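Local structure of Cys-Gly metallodipeptidase DUG1 (Saccharomyces cerevisiae, 4G1P) at residues Asn219-Ile224 with Glu356-Leu361; Ala242-Asp247 with Ser375-Arg380; Ser93-Leu98 with Gln473-Ser478; Asn396-Ala401 with Asn434-Leu439; Ser37-Val42 with Ser79-Ile84. The protein hydrolyses the dipeptide Cys-Gly as a two-metal M20-family peptidase and is the catalytic component of the complex that degrades glutathione. All coordinates share one frame; numbering follows the deposited sequence.

Contact 1 of 5, residues Asn219-Ile224 with Glu356-Leu361; sequences NYYQTI and EKLTSL
The hydroxyl of T359 is gripped twice. Y221 OH lies 2.7 Å from T359 OG1 in a hydrogen bond that could run in either direction, and the same OG1 makes a weak hydrogen bond to S355 O, one turn back in helix 355-371. Y221 reaches out from strand 210-226 with its ring set anti to its own carbonyl carbon (chi1 -60°), which carries the phenol across the space between strand and helix. OG1 meets the ring at its edge and close to its plane, 3.5 Å from Y221 CE1, so this is a contact with the phenol end and not with the aromatic face. L358 comes in beside it: L358 CG sits 3.8 Å from Y221 OH, while the side chains of L358 and N219 slide past each other in opposite directions. N219 and Y221 are two residues apart on an extended strand and hence emerge on the same side of the sheet, facing the helix. Y220, between them, serves the other side, where its ring meets H322 and its hydroxyl bonds to K334 O of the second subunit. The short strand and helix axes pass 10.4 Å apart at 26°, the near-parallel layering of a helix on the sheet of the lid domain. A long tyrosine spans that separation. The T359 bond gives its buried phenol oxygen a polar partner beside L358 and, together with the weak bond to S355 O, is likely to hold the threonine hydroxyl in this rotation.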
# COMPACT_ATOMS: atom_id res chain seq x y z
N ASN A 219 9.39 17.35 9.34
CA ASN A 219 8.01 17.32 9.81
C ASN A 219 7.22 16.33 8.98
O ASN A 219 7.12 16.47 7.75
CB ASN A 219 7.38 18.72 9.76
CG ASN A 219 7.82 19.60 10.92
OD1 ASN A 219 8.88 19.40 11.50
ND2 ASN A 219 6.98 20.56 11.28
N TYR A 220 6.69 15.30 9.62
CA TYR A 220 6.02 14.25 8.87
C TYR A 220 4.52 14.35 9.07
O TYR A 220 4.02 14.32 10.20
CB TYR A 220 6.54 12.88 9.29
CG TYR A 220 6.36 11.81 8.24
CD1 TYR A 220 5.12 11.27 7.98
CD2 TYR A 220 7.44 11.34 7.52
CE1 TYR A 220 4.95 10.29 7.01
CE2 TYR A 220 7.29 10.37 6.55
CZ TYR A 220 6.04 9.84 6.31
OH TYR A 220 5.87 8.86 5.36
N TYR A 221 3.80 14.48 7.95
CA TYR A 221 2.35 14.69 7.99
C TYR A 221 1.56 13.57 7.33
O TYR A 221 2.06 12.85 6.44
CB TYR A 221 1.98 16.03 7.32
CG TYR A 221 2.62 17.23 7.98
CD1 TYR A 221 2.09 17.76 9.13
CD2 TYR A 221 3.76 17.81 7.44
CE1 TYR A 221 2.67 18.85 9.74
CE2 TYR A 221 4.35 18.90 8.05
CZ TYR A 221 3.81 19.42 9.20
OH TYR A 221 4.40 20.51 9.81
N GLN A 222 0.32 13.42 7.77
CA GLN A 222 -0.64 12.58 7.08
C GLN A 222 -1.93 13.35 6.87
O GLN A 222 -2.47 13.94 7.81
CB GLN A 222 -0.89 11.25 7.82
CG GLN A 222 -1.51 11.39 9.20
CD GLN A 222 -1.73 10.05 9.87
OE1 GLN A 222 -1.36 9.01 9.34
NE2 GLN A 222 -2.35 10.08 11.04
N THR A 223 -2.39 13.38 5.63
CA THR A 223 -3.69 13.98 5.33
C THR A 223 -4.74 12.88 5.29
O THR A 223 -4.62 11.95 4.50
CB THR A 223 -3.67 14.77 4.00
OG1 THR A 223 -2.93 15.97 4.18
CG2 THR A 223 -5.08 15.14 3.57
N ILE A 224 -5.76 13.00 6.14
CA ILE A 224 -6.78 11.96 6.26
C ILE A 224 -8.11 12.37 5.63
O ILE A 224 -8.70 13.37 6.01
CB ILE A 224 -7.02 11.58 7.72
CG1 ILE A 224 -5.69 11.53 8.48
CG2 ILE A 224 -7.75 10.26 7.80
CD1 ILE A 224 -5.84 11.24 9.98
N GLU A 356 5.87 24.71 14.67
CA GLU A 356 4.49 25.14 14.88
C GLU A 356 3.89 25.87 13.68
O GLU A 356 2.89 25.43 13.11
CB GLU A 356 4.43 26.07 16.08
CG GLU A 356 3.34 25.74 17.07
CD GLU A 356 3.76 24.67 18.05
OE1 GLU A 356 4.85 24.10 17.84
OE2 GLU A 356 3.00 24.42 19.02
N LYS A 357 4.50 26.99 13.30
CA LYS A 357 4.00 27.77 12.17
C LYS A 357 3.90 26.95 10.88
O LYS A 357 2.95 27.10 10.11
CB LYS A 357 4.84 29.04 11.95
CG LYS A 357 4.21 29.99 10.92
CD LYS A 357 4.96 31.32 10.80
CE LYS A 357 4.37 32.24 9.71
NZ LYS A 357 5.14 32.22 8.41
N LEU A 358 4.89 26.10 10.66
CA LEU A 358 4.92 25.29 9.46
C LEU A 358 3.70 24.39 9.43
O LEU A 358 3.03 24.25 8.41
CB LEU A 358 6.19 24.45 9.41
CG LEU A 358 6.24 23.48 8.24
CD1 LEU A 358 6.11 24.21 6.95
CD2 LEU A 358 7.51 22.70 8.25
N THR A 359 3.41 23.78 10.58
CA THR A 359 2.27 22.91 10.71
C THR A 359 0.95 23.65 10.47
O THR A 359 0.04 23.12 9.81
CB THR A 359 2.26 22.26 12.09
OG1 THR A 359 3.31 21.28 12.13
CG2 THR A 359 0.93 21.58 12.39
N SER A 360 0.85 24.87 10.99
CA SER A 360 -0.33 25.67 10.73
C SER A 360 -0.44 25.95 9.25
O SER A 360 -1.52 25.82 8.67
CB SER A 360 -0.27 26.98 11.50
OG SER A 360 -0.44 26.75 12.88
N LEU A 361 0.68 26.32 8.63
CA LEU A 361 0.64 26.67 7.22
C LEU A 361 0.20 25.47 6.41
O LEU A 361 -0.54 25.61 5.44
CB LEU A 361 2.01 27.15 6.75
CG LEU A 361 2.44 28.50 7.31
CD1 LEU A 361 3.94 28.72 7.05
CD2 LEU A 361 1.58 29.63 6.74

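Contact 2 of 5, residues Ala242-Asp247 with Ser375-Arg380; sequences AEPMID and SPNKCR
The carboxylate of D247 is met on both faces at a single oxygen. N377 ND2 donates to D247 OD2 at 2.7 Å from above one side of the carboxylate plane, and S375 OG donates to D247 OD2, also at 2.7 Å, from the other. The first bond is straight on the donor side: the oxygen lies within 4° of the N377 amide plane and the N-H points at it with an angle of 173°. The two flat groups are themselves turned 57° against each other. Carbon atoms also crowd the amide nitrogen, with A242 CB at 3.7 Å and P244 CD at 3.8 Å from N377 ND2. A242 CB also rests on the ring of P376, 3.5 Å from P376 CG. S375 carries its OG anti to the backbone N, which places the hydroxyl to reach D247. S375 OG also accepts from N377 N at 3.0 Å, an ST turn, so one hydroxyl links the loop backbone to the aspartate. The other carboxylate oxygen, D247 OD1, bonds to S258 of the second subunit, and E243 points away from residues 375-380 and bonds to S320 of that subunit. The contact thus joins the first turn of helix 244-252 to the loop leading into strand 378-391, with F370 of helix 355-371 packed against D247, S375 and N377, and P244 resting on strands 210-226 and 340-349.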
# COMPACT_ATOMS: atom_id res chain seq x y z
N ALA A 242 -18.96 10.16 -3.59
CA ALA A 242 -17.69 10.87 -3.71
C ALA A 242 -16.55 9.97 -3.22
O ALA A 242 -16.72 9.20 -2.26
CB ALA A 242 -17.74 12.14 -2.93
N GLU A 243 -15.39 10.05 -3.87
CA GLU A 243 -14.27 9.17 -3.55
C GLU A 243 -13.13 9.89 -2.82
O GLU A 243 -12.51 10.82 -3.36
CB GLU A 243 -13.76 8.48 -4.80
CG GLU A 243 -14.86 7.82 -5.63
CD GLU A 243 -14.34 6.96 -6.78
OE1 GLU A 243 -13.12 6.69 -6.86
OE2 GLU A 243 -15.16 6.55 -7.62
N PRO A 244 -12.85 9.48 -1.57
CA PRO A 244 -11.70 9.98 -0.82
C PRO A 244 -10.40 9.96 -1.64
O PRO A 244 -9.66 10.94 -1.62
CB PRO A 244 -11.62 9.02 0.36
CG PRO A 244 -13.03 8.65 0.60
CD PRO A 244 -13.68 8.57 -0.76
N MET A 245 -10.15 8.88 -2.37
CA MET A 245 -8.96 8.82 -3.21
C MET A 245 -8.88 9.94 -4.25
O MET A 245 -7.79 10.42 -4.58
CB MET A 245 -8.81 7.45 -3.89
CG MET A 245 -8.07 6.43 -3.04
SD MET A 245 -6.40 6.92 -2.50
CE MET A 245 -5.49 6.79 -4.04
N ILE A 246 -10.03 10.36 -4.77
CA ILE A 246 -10.04 11.39 -5.81
C ILE A 246 -9.71 12.76 -5.20
O ILE A 246 -8.87 13.50 -5.72
CB ILE A 246 -11.38 11.39 -6.56
CG1 ILE A 246 -11.50 10.10 -7.38
CG2 ILE A 246 -11.48 12.59 -7.47
CD1 ILE A 246 -12.87 9.89 -8.03
N ASP A 247 -10.35 13.08 -4.09
CA ASP A 247 -10.01 14.30 -3.37
C ASP A 247 -8.52 14.30 -3.02
O ASP A 247 -7.82 15.30 -3.24
CB ASP A 247 -10.85 14.43 -2.10
CG ASP A 247 -12.34 14.42 -2.39
OD1 ASP A 247 -12.70 14.66 -3.56
OD2 ASP A 247 -13.15 14.16 -1.47
N SER A 375 -16.51 18.86 -1.81
CA SER A 375 -16.67 17.44 -1.61
C SER A 375 -17.40 17.20 -0.31
O SER A 375 -17.14 17.87 0.68
CB SER A 375 -15.31 16.75 -1.58
OG SER A 375 -15.37 15.52 -0.89
N PRO A 376 -18.31 16.21 -0.31
CA PRO A 376 -19.02 15.82 0.91
C PRO A 376 -18.14 15.07 1.89
O PRO A 376 -18.58 14.78 2.99
CB PRO A 376 -20.11 14.88 0.38
CG PRO A 376 -19.56 14.34 -0.88
CD PRO A 376 -18.69 15.40 -1.48
N ASN A 377 -16.91 14.75 1.51
CA ASN A 377 -16.04 13.95 2.35
C ASN A 377 -15.51 14.72 3.57
O ASN A 377 -15.57 15.95 3.61
CB ASN A 377 -14.90 13.34 1.52
CG ASN A 377 -15.38 12.22 0.58
OD1 ASN A 377 -16.22 11.41 0.95
ND2 ASN A 377 -14.85 12.20 -0.64
N LYS A 378 -15.01 13.98 4.57
CA LYS A 378 -14.33 14.57 5.73
C LYS A 378 -12.83 14.64 5.45
O LYS A 378 -12.29 13.80 4.74
CB LYS A 378 -14.57 13.74 6.99
CG LYS A 378 -16.03 13.60 7.38
CD LYS A 378 -16.24 12.62 8.56
CE LYS A 378 -16.51 11.16 8.11
NZ LYS A 378 -17.83 10.92 7.42
N CYS A 379 -12.16 15.64 6.01
CA CYS A 379 -10.73 15.80 5.77
C CYS A 379 -10.04 16.59 6.87
O CYS A 379 -10.59 17.54 7.43
CB CYS A 379 -10.44 16.47 4.42
SG CYS A 379 -8.65 16.62 4.00
N ARG A 380 -8.81 16.18 7.15
CA ARG A 380 -7.97 16.87 8.10
C ARG A 380 -6.54 16.38 7.97
O ARG A 380 -6.29 15.24 7.55
CB ARG A 380 -8.48 16.65 9.52
CG ARG A 380 -8.22 15.29 10.07
CD ARG A 380 -8.85 15.16 11.42
NE ARG A 380 -8.72 13.80 11.93
CZ ARG A 380 -7.62 13.33 12.51
NH1 ARG A 380 -6.56 14.12 12.65
NH2 ARG A 380 -7.59 12.08 12.95

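Contact 3 of 5, residues Ser93-Leu98 with Gln473-Ser478; sequences SKKTVL and QYYSES
K95 runs obliquely past the Y475 ring and delivers its ammonium to the end of a helix. K95 NZ donates to Y475 O at 2.9 Å, and it also bonds to S478 O, where the modelled separation is too short to trust in detail. On the way the aliphatic part touches the phenol, K95 CD lying 3.5 Å from Y475 CE2. V97 adds an apolar touch, V97 CG2 standing 4.0 Å from Y475 CD2. NZ ends over the face of the same ring, 4.5 Å from its centroid and 9° off the normal, a cation-pi contact. An extended chain beyond CG makes this reach possible, while CG of Y475, anti to its backbone N (chi1 178°), turns the ring back toward the strand. With a methionine in place of K95 the ammonium is gone, and Y475 O and S478 O would probably lose their shared donor and the ring its cation. A positive charge beside carbonyls at a helix C-terminus is likely to be electrostatically favourable. Backbone bonds from K95 and V97 to N162 fix residues 93-98 beside strand 162-168, in the central sheet; Y475, at the end of helix 458-477, is also packed against Q398 and A401 of helix 397-410.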
# COMPACT_ATOMS: atom_id res chain seq x y z
N SER A 93 39.89 13.58 35.91
CA SER A 93 40.77 14.52 35.23
C SER A 93 40.62 14.43 33.72
O SER A 93 41.23 15.19 32.99
CB SER A 93 42.23 14.27 35.58
OG SER A 93 42.68 13.06 35.01
N LYS A 94 39.81 13.50 33.26
CA LYS A 94 39.63 13.35 31.82
C LYS A 94 38.35 14.03 31.36
O LYS A 94 37.41 14.19 32.14
CB LYS A 94 39.63 11.88 31.42
CG LYS A 94 40.97 11.20 31.61
CD LYS A 94 41.06 9.94 30.75
CE LYS A 94 42.41 9.27 30.85
NZ LYS A 94 42.40 8.24 31.91
N LYS A 95 38.32 14.45 30.11
CA LYS A 95 37.08 14.95 29.53
C LYS A 95 36.05 13.82 29.37
O LYS A 95 36.40 12.64 29.24
CB LYS A 95 37.36 15.64 28.20
CG LYS A 95 38.23 16.86 28.32
CD LYS A 95 38.71 17.32 26.95
CE LYS A 95 39.68 18.50 27.06
NZ LYS A 95 40.17 18.97 25.72
N THR A 96 34.78 14.17 29.38
CA THR A 96 33.74 13.18 29.16
C THR A 96 33.04 13.38 27.82
O THR A 96 32.45 14.42 27.57
CB THR A 96 32.72 13.23 30.28
OG1 THR A 96 33.36 12.86 31.50
CG2 THR A 96 31.58 12.27 30.00
N VAL A 97 33.12 12.38 26.95
CA VAL A 97 32.40 12.46 25.68
C VAL A 97 31.17 11.55 25.68
O VAL A 97 31.26 10.36 25.96
CB VAL A 97 33.29 12.10 24.48
CG1 VAL A 97 32.50 12.23 23.19
CG2 VAL A 97 34.50 13.00 24.44
N LEU A 98 30.02 12.13 25.37
CA LEU A 98 28.80 11.35 25.21
C LEU A 98 28.65 11.00 23.74
O LEU A 98 28.70 11.88 22.87
CB LEU A 98 27.59 12.14 25.70
CG LEU A 98 26.20 11.55 25.43
CD1 LEU A 98 26.16 10.13 25.89
CD2 LEU A 98 25.13 12.32 26.16
N GLN A 473 41.31 10.72 20.97
CA GLN A 473 42.64 10.99 21.44
C GLN A 473 42.98 12.47 21.31
O GLN A 473 43.43 13.10 22.27
CB GLN A 473 43.66 10.14 20.67
CG GLN A 473 45.09 10.38 21.10
CD GLN A 473 45.30 10.08 22.58
OE1 GLN A 473 44.97 9.01 23.06
NE2 GLN A 473 45.85 11.05 23.30
N TYR A 474 42.76 13.02 20.12
CA TYR A 474 43.11 14.41 19.88
C TYR A 474 42.26 15.35 20.72
O TYR A 474 42.77 16.33 21.27
CB TYR A 474 42.99 14.78 18.42
CG TYR A 474 44.06 14.18 17.56
CD1 TYR A 474 45.29 13.82 18.09
CD2 TYR A 474 43.83 13.96 16.21
CE1 TYR A 474 46.28 13.26 17.28
CE2 TYR A 474 44.80 13.41 15.40
CZ TYR A 474 46.02 13.06 15.94
OH TYR A 474 46.98 12.50 15.11
N TYR A 475 40.97 15.06 20.80
CA TYR A 475 40.09 15.87 21.61
C TYR A 475 40.62 15.93 23.05
O TYR A 475 40.68 17.01 23.65
CB TYR A 475 38.64 15.38 21.55
CG TYR A 475 37.73 16.20 22.43
CD1 TYR A 475 37.38 17.49 22.08
CD2 TYR A 475 37.27 15.71 23.65
CE1 TYR A 475 36.57 18.26 22.88
CE2 TYR A 475 36.47 16.47 24.46
CZ TYR A 475 36.12 17.74 24.07
OH TYR A 475 35.32 18.50 24.88
N SER A 476 41.04 14.78 23.58
CA SER A 476 41.58 14.73 24.94
C SER A 476 42.82 15.62 25.10
O SER A 476 43.14 16.05 26.21
CB SER A 476 41.94 13.30 25.34
OG SER A 476 43.13 12.87 24.69
N GLU A 477 43.51 15.90 24.00
CA GLU A 477 44.72 16.72 24.05
C GLU A 477 44.46 18.21 23.84
O GLU A 477 45.22 19.04 24.31
CB GLU A 477 45.77 16.22 23.06
CG GLU A 477 46.31 14.84 23.37
CD GLU A 477 47.00 14.21 22.17
OE1 GLU A 477 47.18 14.90 21.15
OE2 GLU A 477 47.38 13.02 22.25
N SER A 478 43.38 18.56 23.15
CA SER A 478 43.06 19.96 22.85
C SER A 478 42.85 20.76 24.12
O SER A 478 42.10 20.33 24.99
CB SER A 478 41.77 20.06 22.06
OG SER A 478 40.67 20.25 22.94

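Contact 4 of 5, residues Asn396-Ala401 with Asn434-Leu439; sequences NAQFTA and NTSVLL
Helix 397-410 packs here on strand 437-439, the outermost strand on one side of the mixed central sheet in the M20 catalytic domain. The two short axes run 8.3 Å apart at an angle of 30°, with Q398 and L438 closest in backbone. Polar contact rests on the amide of Q398. Its NE2 donates to S436 OG at 3.1 Å, an almost straight bond (169°) lying in the amide plane. The rest of that amide looks outside the two segments: NE2 also bonds to V196 O of the adjacent strand, and OE1 to the hydroxyl of Y471 on helix 458-477. The buried amide is therefore held at both ends, and its rotation is fixed by partners of opposite kind. Q398 OE1 also passes 3.5 Å from L438 CB. S436 OG is shared with a water as well, 2.7 Å from S436 OG, which makes a weak bond to Q398 N and so links S436 to the helix backbone a second time, weakly. Apolar packing comes from L438 and F399. The CD1 branch of the leucine sits over one face of the F399 ring, 3.6 Å from the ring centroid and 22° off the normal, a CH-pi contact. In L438 chi1 carries CG toward F399 and chi2 turns CD1 onto the ring. L211 and Y213 of strand 210-226 also touch F399. The start of the helix is N-capped from within: F399 N donates to N396 OD1 at 3.0 Å.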
# COMPACT_ATOMS: atom_id res chain seq x y z
N ASN A 396 34.97 24.84 16.38
CA ASN A 396 35.25 24.40 17.76
C ASN A 396 36.06 23.12 17.98
O ASN A 396 36.17 22.26 17.10
CB ASN A 396 33.95 23.93 18.42
CG ASN A 396 33.26 22.84 17.62
OD1 ASN A 396 33.78 21.73 17.47
ND2 ASN A 396 32.09 23.15 17.10
N ALA A 397 36.58 23.00 19.19
CA ALA A 397 37.56 21.99 19.57
C ALA A 397 37.28 20.64 18.89
O ALA A 397 38.19 20.02 18.35
CB ALA A 397 37.59 21.83 21.09
N GLN A 398 36.02 20.22 18.90
CA GLN A 398 35.65 18.89 18.40
C GLN A 398 35.94 18.70 16.92
O GLN A 398 36.53 17.69 16.54
CB GLN A 398 34.18 18.57 18.69
CG GLN A 398 33.92 18.10 20.11
CD GLN A 398 32.69 17.22 20.20
OE1 GLN A 398 32.73 16.04 19.83
NE2 GLN A 398 31.59 17.78 20.67
N PHE A 399 35.53 19.66 16.10
CA PHE A 399 35.78 19.59 14.66
C PHE A 399 37.28 19.63 14.35
O PHE A 399 37.75 18.97 13.44
CB PHE A 399 35.03 20.71 13.92
CG PHE A 399 33.56 20.42 13.71
CD1 PHE A 399 33.14 19.64 12.66
CD2 PHE A 399 32.61 20.95 14.56
CE1 PHE A 399 31.78 19.36 12.46
CE2 PHE A 399 31.26 20.70 14.37
CZ PHE A 399 30.84 19.90 13.31
N THR A 400 38.03 20.42 15.12
CA THR A 400 39.47 20.46 14.94
C THR A 400 40.07 19.10 15.23
O THR A 400 40.81 18.55 14.43
CB THR A 400 40.09 21.50 15.86
OG1 THR A 400 39.44 22.76 15.66
CG2 THR A 400 41.56 21.62 15.58
N ALA A 401 39.72 18.56 16.39
CA ALA A 401 40.13 17.21 16.76
C ALA A 401 39.74 16.20 15.68
O ALA A 401 40.57 15.39 15.25
CB ALA A 401 39.52 16.82 18.11
N ASN A 434 24.24 21.96 27.07
CA ASN A 434 25.10 23.09 26.75
C ASN A 434 26.54 22.70 26.45
O ASN A 434 27.46 23.09 27.17
CB ASN A 434 25.02 24.17 27.83
CG ASN A 434 23.63 24.79 27.92
OD1 ASN A 434 22.88 24.51 28.86
ND2 ASN A 434 23.27 25.63 26.93
N THR A 435 26.71 21.91 25.41
CA THR A 435 28.02 21.55 24.89
C THR A 435 27.95 21.64 23.37
O THR A 435 26.88 21.86 22.82
CB THR A 435 28.41 20.12 25.24
OG1 THR A 435 27.29 19.25 24.98
CG2 THR A 435 28.80 20.02 26.70
N SER A 436 29.08 21.45 22.71
CA SER A 436 29.10 21.36 21.27
C SER A 436 28.74 19.95 20.83
O SER A 436 28.91 18.99 21.58
CB SER A 436 30.47 21.72 20.73
OG SER A 436 31.44 20.83 21.25
N VAL A 437 28.24 19.82 19.61
CA VAL A 437 27.97 18.52 19.04
C VAL A 437 28.75 18.39 17.75
O VAL A 437 28.79 19.33 16.96
CB VAL A 437 26.48 18.32 18.74
CG1 VAL A 437 26.26 17.04 17.95
CG2 VAL A 437 25.67 18.29 20.05
N LEU A 438 29.38 17.23 17.56
CA LEU A 438 30.05 16.90 16.31
C LEU A 438 29.37 15.71 15.61
O LEU A 438 29.05 14.71 16.25
CB LEU A 438 31.49 16.54 16.61
CG LEU A 438 32.20 15.75 15.52
CD1 LEU A 438 32.54 16.65 14.36
CD2 LEU A 438 33.45 15.09 16.08
N LEU A 439 29.15 15.82 14.30
CA LEU A 439 28.68 14.67 13.52
C LEU A 439 29.80 14.04 12.71
O LEU A 439 30.38 14.69 11.85
CB LEU A 439 27.55 15.08 12.59
CG LEU A 439 26.36 15.74 13.24
CD1 LEU A 439 25.29 15.90 12.20
CD2 LEU A 439 25.87 14.92 14.41
O HOH W 1 34.12 21.40 21.36

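Contact 5 of 5, residues Ser37-Val42 with Ser79-Ile84; sequences SLRSKV and SLPPVI
S79 O receives the guanidinium of R39: R39 NH1 donates to it across 2.9 Å with an N-H...O angle of 144°. The oxygen lies close to the guanidinium plane, at its edge, while from the carbonyl's own plane the donor is tilted by 29°. R39 gets there by folding; CG leaves anti to the backbone N and the chain then bends at both chi2 and chi3, which brings the charged end back beside the incoming loop. R39 NH2 is held separately by S33 O. Next, L80 turns its side chain away from R39, onto L66 and Q69, and its backbone pairs with G67. P81 is the hub of the apolar contact. The edge of its ring lies over one face of the guanidinium, toward the rim, P81 CD lying 3.5 Å from R39 NH1, and on its other atoms it meets V42, with P81 CG 3.7 Å from V42 CG1 and P81 CB likewise 3.7 Å from V42 CG1. With a leucine in place of R39 the guanidinium is absent, and S79 O would probably be left without this donor and P81 CD without the flat group beside it. Residues 79-82 lead into strand 83-88, which in the central sheet of the catalytic domain runs antiparallel to both neighbours, 61-64 and 162-168, with helix 39-55 packed against it. V42 lies about 5 Å, side chain to side chain, from D104, an active-site residue by similarity. P82 presses on F43 and A46 of that helix, its O bonding to the hydroxyl of Y103, and I84 then reaches I49 and L53.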
# COMPACT_ATOMS: atom_id res chain seq x y z
N SER A 37 4.83 -6.31 15.69
CA SER A 37 5.10 -7.74 15.78
C SER A 37 6.57 -8.06 16.02
O SER A 37 6.92 -9.17 16.41
CB SER A 37 4.64 -8.44 14.50
OG SER A 37 5.64 -8.36 13.50
N LEU A 38 7.45 -7.08 15.80
CA LEU A 38 8.88 -7.29 15.98
C LEU A 38 9.42 -6.54 17.18
O LEU A 38 10.64 -6.50 17.39
CB LEU A 38 9.64 -6.84 14.73
CG LEU A 38 9.34 -7.58 13.43
CD1 LEU A 38 10.13 -6.97 12.29
CD2 LEU A 38 9.65 -9.06 13.56
N ARG A 39 8.53 -5.94 17.96
CA ARG A 39 8.96 -5.17 19.12
C ARG A 39 9.87 -6.01 20.01
O ARG A 39 10.89 -5.53 20.50
CB ARG A 39 7.76 -4.63 19.91
CG ARG A 39 8.10 -3.84 21.18
CD ARG A 39 8.99 -2.63 20.91
NE ARG A 39 8.52 -1.85 19.77
CZ ARG A 39 7.86 -0.70 19.85
NH1 ARG A 39 7.60 -0.16 21.03
NH2 ARG A 39 7.47 -0.07 18.75
N SER A 40 9.53 -7.29 20.17
CA SER A 40 10.32 -8.19 21.00
C SER A 40 11.74 -8.33 20.47
O SER A 40 12.69 -8.43 21.24
CB SER A 40 9.65 -9.56 21.12
OG SER A 40 9.86 -10.32 19.95
N LYS A 41 11.88 -8.33 19.15
CA LYS A 41 13.20 -8.32 18.53
C LYS A 41 13.98 -7.08 18.94
O LYS A 41 15.17 -7.15 19.25
CB LYS A 41 13.08 -8.38 17.01
CG LYS A 41 12.46 -9.67 16.52
CD LYS A 41 13.17 -10.87 17.14
CE LYS A 41 12.61 -12.19 16.61
NZ LYS A 41 13.18 -13.37 17.35
N VAL A 42 13.29 -5.94 18.96
CA VAL A 42 13.94 -4.70 19.35
C VAL A 42 14.50 -4.82 20.76
O VAL A 42 15.62 -4.37 21.01
CB VAL A 42 13.01 -3.47 19.24
CG1 VAL A 42 13.81 -2.21 19.49
CG2 VAL A 42 12.40 -3.41 17.88
N SER A 79 5.43 -1.45 25.44
CA SER A 79 6.51 -0.66 26.02
C SER A 79 7.43 -0.16 24.91
O SER A 79 7.55 -0.80 23.87
CB SER A 79 7.33 -1.47 27.02
OG SER A 79 6.52 -2.03 28.04
N LEU A 80 8.08 0.98 25.12
CA LEU A 80 9.05 1.49 24.16
C LEU A 80 10.38 0.76 24.33
O LEU A 80 10.68 0.28 25.42
CB LEU A 80 9.26 3.00 24.37
CG LEU A 80 8.08 3.90 23.98
CD1 LEU A 80 8.11 5.19 24.77
CD2 LEU A 80 8.07 4.18 22.49
N PRO A 81 11.18 0.67 23.24
CA PRO A 81 12.57 0.18 23.32
C PRO A 81 13.33 1.01 24.33
O PRO A 81 13.16 2.22 24.33
CB PRO A 81 13.12 0.48 21.93
CG PRO A 81 11.95 0.57 21.04
CD PRO A 81 10.80 1.07 21.87
N PRO A 82 14.14 0.37 25.18
CA PRO A 82 14.89 1.06 26.24
C PRO A 82 16.01 1.93 25.69
O PRO A 82 16.61 1.54 24.69
CB PRO A 82 15.49 -0.10 27.04
CG PRO A 82 15.59 -1.20 26.06
CD PRO A 82 14.39 -1.08 25.19
N VAL A 83 16.29 3.08 26.29
CA VAL A 83 17.46 3.85 25.88
C VAL A 83 18.60 3.31 26.70
O VAL A 83 18.42 3.04 27.89
CB VAL A 83 17.34 5.37 26.13
CG1 VAL A 83 18.63 6.06 25.76
CG2 VAL A 83 16.22 5.95 25.32
N ILE A 84 19.75 3.12 26.07
CA ILE A 84 20.85 2.43 26.72
C ILE A 84 21.92 3.40 27.16
O ILE A 84 22.59 4.00 26.34
CB ILE A 84 21.51 1.41 25.78
CG1 ILE A 84 20.48 0.40 25.27
CG2 ILE A 84 22.64 0.71 26.50
CD1 ILE A 84 21.03 -0.57 24.23

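From the N terminus, contact 5 closes first, bringing the start of helix 39-55 onto the loop entering strand 83-88. Contact 3 opens on the following strand, 96-102, and closes only at the chain's far end, so contacts 1, 2 and 4 all nest inside its loop. Contacts 1 and 2 cross, their segments alternating, and they meet in the lid-domain sheet, where I224 N and R380 O are 2.7 Å apart in a probable hydrogen bond. Contact 4 opens after both have closed and returns to the catalytic domain, where it touches contact 3 through Q398, A401 and Y475. Contacts 3, 4 and 5 all reach the central sheet.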